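Local coordinates for putative Phosphate (Eubacterium rectale, PDB 3DAO), which is probably a phosphate-ester hydrolase of the haloacid dehalogenase-like family, although its natural substrate is not established, at residues 25-30 and 233-238; 104-109 and 187-192; 249-254 and 261-266. One frame throughout, in Å; residues are numbered along the deposited sequence. Where two conformers were deposited one is given.

Interaction 1 of 3, residues 25-30 and 233-238; sequences ATDIDG and FGDNLN
The edge of the Phe233 ring, near its plane, meets Ala25 O, while Thr26 CB lies obliquely to it. These residues belong to neighbouring parallel strands at the centre of the Rossmann-like sheet of a HAD-type hydrolase, and Tyr250 and helix 274-281 also pack on the phenyl group, a fitting apolar filler for this buried place. A second pair of flat groups, the carboxylates of Asp27 and Asp235, stands with planes 78° apart; Asp27 OD2 and Asp235 OD1 are 3.5 Å apart. Along the strands Phe233 N donates to Ala25 O at 3.0 Å, and Asp27 N makes a weak bond to Phe233 O at 3.4 Å. Past them, the loops just after the strand ends carry acidic residues. Asp27 and Asp29 fit the DxDx(T/V) pattern, and the clustered oxygens are consistent with the magnesium and phosphate site of relatives. The CG of Asp27 sits between its backbone N and carbonyl carbon (chi1 55°), bringing the carboxylate up to Gly234 and Asp235. Thr31 OG1 hydrogen-bonds its OD1, and a salt bridge from Lys212 to OD2 would probably ease the carboxylates' repulsion. The carboxylate of Asp29 is engaged elsewhere, by Arg64 and Gly36, and Gly30 has a positive phi that suits glycine. Asn236 closes an Asx turn: its OD1 accepts from Asn238 N at 2.7 Å through a lone pair in the carbonyl plane.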
loop_
_atom_site.group_PDB
_atom_site.type_symbol
_atom_site.label_atom_id
_atom_site.label_comp_id
_atom_site.label_asym_id
_atom_site.label_seq_id
_atom_site.Cartn_x
_atom_site.Cartn_y
_atom_site.Cartn_z
ATOM N N ALA A 25 4.796 6.655 11.414
ATOM C CA ALA A 25 4.436 6.043 10.129
ATOM C C ALA A 25 3.668 7.070 9.302
ATOM O O ALA A 25 2.828 7.783 9.828
ATOM C CB ALA A 25 3.604 4.775 10.321
ATOM N N THR A 26 3.963 7.107 8.016
ATOM C CA THR A 26 3.271 7.981 7.094
ATOM C C THR A 26 3.044 7.330 5.753
ATOM O O THR A 26 3.882 6.535 5.294
ATOM C CB THR A 26 4.037 9.324 6.876
ATOM O OG1 THR A 26 3.271 10.181 6.021
ATOM C CG2 THR A 26 5.418 9.117 6.229
ATOM N N ASP A 27 1.865 7.589 5.156
ATOM C CA ASP A 27 1.698 7.206 3.754
ATOM C C ASP A 27 2.299 8.340 2.918
ATOM O O ASP A 27 2.857 9.306 3.450
ATOM C CB ASP A 27 0.303 6.675 3.293
ATOM C CG ASP A 27 -0.847 7.591 3.586
ATOM O OD1 ASP A 27 -0.612 8.732 4.013
ATOM O OD2 ASP A 27 -2.016 7.147 3.344
ATOM N N ILE A 28 2.206 8.192 1.615
ATOM C CA ILE A 28 2.896 9.063 0.715
ATOM C C ILE A 28 2.003 9.881 -0.179
ATOM O O ILE A 28 2.039 11.125 -0.188
ATOM C CB ILE A 28 3.826 8.194 -0.191
ATOM C CG1 ILE A 28 4.813 7.400 0.689
ATOM C CG2 ILE A 28 4.547 9.044 -1.236
ATOM C CD1 ILE A 28 5.683 6.414 -0.066
ATOM N N ASP A 29 1.223 9.154 -0.953
ATOM C CA ASP A 29 0.415 9.767 -2.010
ATOM C C ASP A 29 -0.771 10.569 -1.529
ATOM O O ASP A 29 -1.760 10.051 -1.001
ATOM C CB ASP A 29 0.024 8.729 -3.039
ATOM C CG ASP A 29 1.233 8.181 -3.792
ATOM O OD1 ASP A 29 1.939 8.943 -4.485
ATOM O OD2 ASP A 29 1.445 6.959 -3.727
ATOM N N GLY A 30 -0.626 11.868 -1.715
ATOM C CA GLY A 30 -1.632 12.825 -1.292
ATOM C C GLY A 30 -1.384 13.257 0.127
ATOM O O GLY A 30 -2.129 14.047 0.673
ATOM N N PHE A 233 0.434 9.535 10.060
ATOM C CA PHE A 233 -0.026 10.569 9.157
ATOM C C PHE A 233 -0.742 9.911 8.005
ATOM O O PHE A 233 -0.273 8.925 7.441
ATOM C CB PHE A 233 1.126 11.378 8.554
ATOM C CG PHE A 233 1.876 12.181 9.558
ATOM C CD1 PHE A 233 2.970 11.642 10.213
ATOM C CD2 PHE A 233 1.487 13.492 9.856
ATOM C CE1 PHE A 233 3.678 12.384 11.140
ATOM C CE2 PHE A 233 2.199 14.231 10.796
ATOM C CZ PHE A 233 3.275 13.676 11.442
ATOM N N GLY A 234 -1.884 10.467 7.647
ATOM C CA GLY A 234 -2.659 9.925 6.536
ATOM C C GLY A 234 -3.628 10.858 5.850
ATOM O O GLY A 234 -3.799 12.012 6.232
ATOM N N ASP A 235 -4.206 10.353 4.765
ATOM C CA ASP A 235 -5.132 11.150 3.960
ATOM C C ASP A 235 -6.280 10.385 3.310
ATOM O O ASP A 235 -7.092 10.987 2.616
ATOM C CB ASP A 235 -4.381 11.856 2.836
ATOM C CG ASP A 235 -3.915 10.929 1.735
ATOM O OD1 ASP A 235 -3.855 9.706 1.938
ATOM O OD2 ASP A 235 -3.603 11.435 0.628
ATOM N N ASN A 236 -6.341 9.089 3.579
ATOM C CA ASN A 236 -7.237 8.156 2.881
ATOM C C ASN A 236 -8.143 7.411 3.830
ATOM O O ASN A 236 -7.810 7.178 4.972
ATOM C CB ASN A 236 -6.319 7.145 2.156
ATOM C CG ASN A 236 -7.022 6.312 1.098
ATOM O OD1 ASN A 236 -7.940 5.519 1.368
ATOM N ND2 ASN A 236 -6.536 6.443 -0.125
ATOM N N LEU A 237 -9.311 7.020 3.331
ATOM C CA LEU A 237 -10.220 6.229 4.164
ATOM C C LEU A 237 -9.496 4.973 4.632
ATOM O O LEU A 237 -9.740 4.515 5.734
ATOM C CB LEU A 237 -11.493 5.833 3.410
ATOM C CG LEU A 237 -12.485 6.953 3.080
ATOM C CD1 LEU A 237 -13.582 6.404 2.122
ATOM C CD2 LEU A 237 -13.097 7.548 4.337
ATOM N N ASN A 238 -8.577 4.448 3.818
ATOM C CA ASN A 238 -7.839 3.218 4.209
ATOM C C ASN A 238 -6.792 3.474 5.328
ATOM O O ASN A 238 -6.148 2.555 5.824
ATOM C CB ASN A 238 -7.226 2.457 3.014
ATOM C CG ASN A 238 -5.994 3.135 2.395
ATOM O OD1 ASN A 238 -5.299 3.921 3.027
ATOM N ND2 ASN A 238 -5.699 2.776 1.141
#

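Interaction 2 of 3, residues 104-109 and 187-192; sequences EDIWKG and PAWNKK
In the second alpha/beta unit of the protein, consistent with the cap domain of this hydrolase family, the indole of Trp189 of helix 185-189 packs against the first turns of helix 104-117. The six-membered part of the indole leads. Its CH2 comes to 3.8 Å from Ile106 O, which lies over one face of the ring system, and its CZ2 reaches 3.5 Å from Gly109 C. Glycine suits that place because, with no side chain, it lets the broad ring come right up to the helix backbone. A third corner, CZ3, touches Ile106 CD1 at 3.8 Å; the two side chains slide past each other in opposite directions. In Ile106, chi1 of -60° puts CG1 anti to the carbonyl carbon, and the bend at chi2 (-63°) sets CD1 against the indole; the same methyl also packs on Lys192 CB at 4.1 Å. Met110 and Met113 of helix 104-117, with Leu195 and Phe185, surround the ring further, so a large, mostly apolar indole suits the place, though the contact lies near the surface. Lys192 is brought beside Ile106 by a turn of the chain, closed where Lys192 N donates to Trp189 O at 2.9 Å.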
loop_
_atom_site.group_PDB
_atom_site.type_symbol
_atom_site.label_atom_id
_atom_site.label_comp_id
_atom_site.label_asym_id
_atom_site.label_seq_id
_atom_site.Cartn_x
_atom_site.Cartn_y
_atom_site.Cartn_z
ATOM N N GLU A 104 -2.146 -20.576 -2.600
ATOM C CA GLU A 104 -2.285 -21.023 -3.996
ATOM C C GLU A 104 -3.729 -21.298 -4.429
ATOM O O GLU A 104 -4.131 -20.926 -5.531
ATOM C CB GLU A 104 -1.411 -22.272 -4.253
ATOM C CG GLU A 104 -1.252 -22.619 -5.717
ATOM C CD GLU A 104 -0.440 -23.882 -5.906
ATOM O OE1 GLU A 104 -0.568 -24.758 -5.025
ATOM O OE2 GLU A 104 0.304 -23.990 -6.911
ATOM N N ASP A 105 -4.499 -21.943 -3.563
ATOM C CA ASP A 105 -5.916 -22.269 -3.825
ATOM C C ASP A 105 -6.780 -21.030 -4.002
ATOM O O ASP A 105 -7.814 -21.045 -4.678
ATOM C CB ASP A 105 -6.537 -23.102 -2.683
ATOM C CG ASP A 105 -6.186 -24.576 -2.772
ATOM O OD1 ASP A 105 -5.632 -24.996 -3.804
ATOM O OD2 ASP A 105 -6.494 -25.313 -1.816
ATOM N N ILE A 106 -6.370 -19.962 -3.341
ATOM C CA ILE A 106 -7.107 -18.707 -3.401
ATOM C C ILE A 106 -6.801 -18.009 -4.748
ATOM O O ILE A 106 -7.683 -17.829 -5.568
ATOM C CB ILE A 106 -6.770 -17.760 -2.241
ATOM C CG1 ILE A 106 -7.083 -18.391 -0.877
ATOM C CG2 ILE A 106 -7.569 -16.472 -2.396
ATOM C CD1 ILE A 106 -8.526 -18.694 -0.688
ATOM N N TRP A 107 -5.552 -17.648 -4.985
ATOM C CA TRP A 107 -5.252 -16.883 -6.243
ATOM C C TRP A 107 -5.438 -17.700 -7.519
ATOM O O TRP A 107 -5.879 -17.168 -8.548
ATOM C CB TRP A 107 -3.875 -16.167 -6.218
ATOM C CG TRP A 107 -2.645 -17.005 -6.071
ATOM C CD1 TRP A 107 -2.058 -17.357 -4.905
ATOM C CD2 TRP A 107 -1.809 -17.520 -7.110
ATOM N NE1 TRP A 107 -0.946 -18.110 -5.146
ATOM C CE2 TRP A 107 -0.749 -18.215 -6.486
ATOM C CE3 TRP A 107 -1.855 -17.480 -8.505
ATOM C CZ2 TRP A 107 0.247 -18.879 -7.202
ATOM C CZ3 TRP A 107 -0.844 -18.116 -9.224
ATOM C CH2 TRP A 107 0.174 -18.828 -8.567
ATOM N N LYS A 108 -5.105 -18.991 -7.470
ATOM C CA LYS A 108 -5.320 -19.854 -8.649
ATOM C C LYS A 108 -6.823 -20.089 -8.846
ATOM O O LYS A 108 -7.328 -20.089 -9.976
ATOM C CB LYS A 108 -4.565 -21.180 -8.548
ATOM C CG LYS A 108 -3.086 -20.982 -8.789
ATOM C CD LYS A 108 -2.313 -22.278 -8.917
ATOM C CE LYS A 108 -0.864 -21.954 -9.281
ATOM N NZ LYS A 108 -0.000 -23.156 -9.504
ATOM N N GLY A 109 -7.537 -20.254 -7.761
ATOM C CA GLY A 109 -8.998 -20.389 -7.804
ATOM C C GLY A 109 -9.669 -19.158 -8.433
ATOM O O GLY A 109 -10.618 -19.253 -9.243
ATOM N N PRO A 187 -19.004 -12.495 -3.793
ATOM C CA PRO A 187 -19.406 -13.341 -2.651
ATOM C C PRO A 187 -18.654 -14.659 -2.519
ATOM O O PRO A 187 -18.571 -15.222 -1.429
ATOM C CB PRO A 187 -20.891 -13.570 -2.884
ATOM C CG PRO A 187 -21.141 -13.285 -4.338
ATOM C CD PRO A 187 -20.147 -12.186 -4.675
ATOM N N ALA A 188 -18.101 -15.151 -3.618
ATOM C CA ALA A 188 -17.368 -16.388 -3.572
ATOM C C ALA A 188 -16.029 -16.256 -2.870
ATOM O O ALA A 188 -15.497 -17.246 -2.410
ATOM C CB ALA A 188 -17.177 -16.993 -4.979
ATOM N N TRP A 189 -15.507 -15.041 -2.760
ATOM C CA TRP A 189 -14.146 -14.878 -2.234
ATOM C C TRP A 189 -13.997 -13.929 -1.061
ATOM O O TRP A 189 -12.977 -13.931 -0.400
ATOM C CB TRP A 189 -13.154 -14.437 -3.344
ATOM C CG TRP A 189 -12.987 -15.419 -4.409
ATOM C CD1 TRP A 189 -13.511 -15.360 -5.651
ATOM C CD2 TRP A 189 -12.294 -16.679 -4.321
ATOM N NE1 TRP A 189 -13.167 -16.477 -6.353
ATOM C CE2 TRP A 189 -12.412 -17.299 -5.568
ATOM C CE3 TRP A 189 -11.586 -17.338 -3.304
ATOM C CZ2 TRP A 189 -11.892 -18.551 -5.832
ATOM C CZ3 TRP A 189 -11.047 -18.576 -3.586
ATOM C CH2 TRP A 189 -11.204 -19.171 -4.828
ATOM N N ASN A 190 -15.021 -13.136 -0.811
ATOM C CA ASN A 190 -14.896 -12.055 0.169
ATOM C C ASN A 190 -14.786 -12.503 1.619
ATOM O O ASN A 190 -14.345 -11.733 2.452
ATOM C CB ASN A 190 -15.936 -10.970 -0.045
ATOM C CG ASN A 190 -17.315 -11.406 0.272
ATOM O OD1 ASN A 190 -17.552 -12.538 0.710
ATOM N ND2 ASN A 190 -18.270 -10.499 0.045
ATOM N N LYS A 191 -15.060 -13.768 1.883
ATOM C CA LYS A 191 -14.879 -14.304 3.248
ATOM C C LYS A 191 -13.550 -15.038 3.361
ATOM O O LYS A 191 -13.107 -15.389 4.442
ATOM C CB LYS A 191 -16.022 -15.234 3.679
ATOM C CG LYS A 191 -17.279 -14.476 3.977
ATOM C CD LYS A 191 -18.345 -15.324 4.577
ATOM N N LYS A 192 -12.898 -15.222 2.228
ATOM C CA LYS A 192 -11.689 -16.006 2.142
ATOM C C LYS A 192 -10.454 -15.160 1.763
ATOM O O LYS A 192 -9.326 -15.633 1.755
ATOM C CB LYS A 192 -11.859 -17.100 1.082
ATOM C CG LYS A 192 -12.903 -18.151 1.441
ATOM C CD LYS A 192 -12.731 -19.423 0.618
ATOM C CE LYS A 192 -13.390 -19.349 -0.707
ATOM N NZ LYS A 192 -13.244 -20.649 -1.497
#

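Interaction 3 of 3, residues 249-254 and 261-266; sequences SYAVSN and AAAKHT
Tyr250 and His265 lie side by side and point the same way from adjacent parallel strands. Their rings are oblique, with planes 33° apart and centroids separated by 5.3 Å, and the side chains come closest at Tyr250 CE2 and His265 CB, 3.5 Å. On the sheet face that bears Ala251 and Thr266, Ala251 CB meets Ala263 CB at 3.7 Å, from the turn that follows helix 257-262; alanine suits both positions because the chain passes close to the strand here. Thr266, paired with Ala251, brings its CB near Ala251 O. Backbone bonds fix this register, His265 N to Ser249 O at 2.9 Å and Ala251 N to His265 O at 3.0 Å. Ser249 adds a side-chain link at the start of the strand pair. Its OG, held between its own backbone N and carbonyl carbon (chi1 65°), accepts from Lys264 N at 2.9 Å and bonds Leu243 O as well. Lys264 bends at chi2, laying CD along that hydroxyl while its ammonium reaches Ala246 O. The whole forms a beta-alpha-beta unit, strand 248-252, helix 257-262 and outermost strand 265-267; Ala262 leans on helix 240-245, and on the far side the Tyr250 backbone pairs with Gly234 of strand 230-234.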
loop_
_atom_site.group_PDB
_atom_site.type_symbol
_atom_site.label_atom_id
_atom_site.label_comp_id
_atom_site.label_asym_id
_atom_site.label_seq_id
_atom_site.Cartn_x
_atom_site.Cartn_y
_atom_site.Cartn_z
ATOM N N SER A 249 -2.048 11.130 15.856
ATOM C CA SER A 249 -2.192 11.018 14.430
ATOM C C SER A 249 -2.663 12.307 13.812
ATOM O O SER A 249 -3.291 13.149 14.481
ATOM C CB SER A 249 -3.142 9.882 14.071
ATOM O OG SER A 249 -4.465 10.147 14.530
ATOM N N TYR A 250 -2.338 12.426 12.534
ATOM C CA TYR A 250 -2.655 13.601 11.733
ATOM C C TYR A 250 -3.216 13.241 10.391
ATOM O O TYR A 250 -2.667 12.375 9.679
ATOM C CB TYR A 250 -1.397 14.464 11.488
ATOM C CG TYR A 250 -0.795 15.006 12.753
ATOM C CD1 TYR A 250 -0.012 14.185 13.565
ATOM C CD2 TYR A 250 -1.067 16.315 13.179
ATOM C CE1 TYR A 250 0.521 14.669 14.758
ATOM C CE2 TYR A 250 -0.545 16.804 14.393
ATOM C CZ TYR A 250 0.252 15.956 15.165
ATOM O OH TYR A 250 0.797 16.362 16.359
ATOM N N ALA A 251 -4.311 13.928 10.061
ATOM C CA ALA A 251 -4.914 13.917 8.747
ATOM C C ALA A 251 -4.645 15.190 8.009
ATOM O O ALA A 251 -4.762 16.292 8.557
ATOM C CB ALA A 251 -6.454 13.725 8.830
ATOM N N VAL A 252 -4.261 15.051 6.751
ATOM C CA VAL A 252 -4.118 16.242 5.892
ATOM C C VAL A 252 -5.503 16.897 5.812
ATOM O O VAL A 252 -6.520 16.210 5.758
ATOM C CB VAL A 252 -3.504 15.948 4.530
ATOM C CG1 VAL A 252 -2.047 15.525 4.761
ATOM C CG2 VAL A 252 -4.296 14.879 3.752
ATOM N N SER A 253 -5.528 18.227 5.817
ATOM C CA SER A 253 -6.802 18.961 5.945
ATOM C C SER A 253 -7.711 18.873 4.732
ATOM O O SER A 253 -8.887 19.230 4.805
ATOM C CB SER A 253 -6.551 20.440 6.377
ATOM O OG SER A 253 -5.809 21.154 5.404
ATOM N N ASN A 254 -7.184 18.386 3.623
ATOM C CA ASN A 254 -7.972 18.269 2.411
ATOM C C ASN A 254 -8.597 16.888 2.281
ATOM O O ASN A 254 -9.259 16.585 1.292
ATOM C CB ASN A 254 -7.169 18.569 1.149
ATOM C CG ASN A 254 -5.998 17.615 0.949
ATOM O OD1 ASN A 254 -5.119 17.526 1.807
ATOM N ND2 ASN A 254 -5.953 16.945 -0.212
ATOM N N ALA A 261 -11.814 12.987 11.125
ATOM C CA ALA A 261 -12.431 12.635 12.412
ATOM C C ALA A 261 -11.708 11.496 13.085
ATOM O O ALA A 261 -11.705 11.377 14.321
ATOM C CB ALA A 261 -13.922 12.263 12.238
ATOM N N ALA A 262 -11.074 10.668 12.271
ATOM C CA ALA A 262 -10.352 9.493 12.799
ATOM C C ALA A 262 -9.064 9.928 13.466
ATOM O O ALA A 262 -8.584 9.289 14.408
ATOM C CB ALA A 262 -10.015 8.512 11.672
ATOM N N ALA A 263 -8.489 10.989 12.917
ATOM C CA ALA A 263 -7.153 11.486 13.365
ATOM C C ALA A 263 -7.235 12.339 14.608
ATOM O O ALA A 263 -8.230 13.028 14.828
ATOM C CB ALA A 263 -6.519 12.295 12.253
ATOM N N LYS A 264 -6.176 12.370 15.416
ATOM C CA LYS A 264 -6.223 13.244 16.595
ATOM C C LYS A 264 -6.155 14.720 16.203
ATOM O O LYS A 264 -6.742 15.562 16.873
ATOM C CB LYS A 264 -5.111 12.932 17.614
ATOM C CG LYS A 264 -5.339 11.715 18.520
ATOM C CD LYS A 264 -5.425 10.387 17.792
ATOM C CE LYS A 264 -5.570 9.240 18.795
ATOM N NZ LYS A 264 -5.924 7.933 18.155
ATOM N N HIS A 265 -5.447 15.038 15.119
ATOM C CA HIS A 265 -5.313 16.421 14.631
ATOM C C HIS A 265 -5.245 16.474 13.139
ATOM O O HIS A 265 -5.163 15.445 12.447
ATOM C CB HIS A 265 -3.996 17.049 15.146
ATOM C CG HIS A 265 -3.797 16.908 16.614
ATOM N ND1 HIS A 265 -4.454 17.705 17.531
ATOM C CD2 HIS A 265 -3.021 16.057 17.333
ATOM C CE1 HIS A 265 -4.087 17.342 18.750
ATOM N NE2 HIS A 265 -3.227 16.342 18.658
ATOM N N THR A 266 -5.226 17.685 12.627
ATOM C CA THR A 266 -5.064 17.873 11.201
ATOM C C THR A 266 -3.764 18.618 10.935
ATOM O O THR A 266 -3.230 19.318 11.803
ATOM C CB THR A 266 -6.220 18.658 10.562
ATOM O OG1 THR A 266 -6.210 19.980 11.080
ATOM C CG2 THR A 266 -7.574 18.010 10.895
#

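How the interactions relate
Interactions 1 and 3 belong to one sheet and touch, because strands 230-234 and 248-252 are neighbours in it. Interaction 1 lies in the middle of that sheet, where buried strands end in a cluster of acidic residues that probably forms the active site; interaction 3 completes the sheet's edge, with more regular parallel pairing and an exposed histidine and lysine. Interaction 2 is a surface contact elsewhere, its nearest atoms about 16 Å from interaction 1 and its centre about 35 Å from that of interaction 3. There, apolar contact of one indole with a helix replaces strand pairing. Along the chain, it is nested between the two halves of interaction 1.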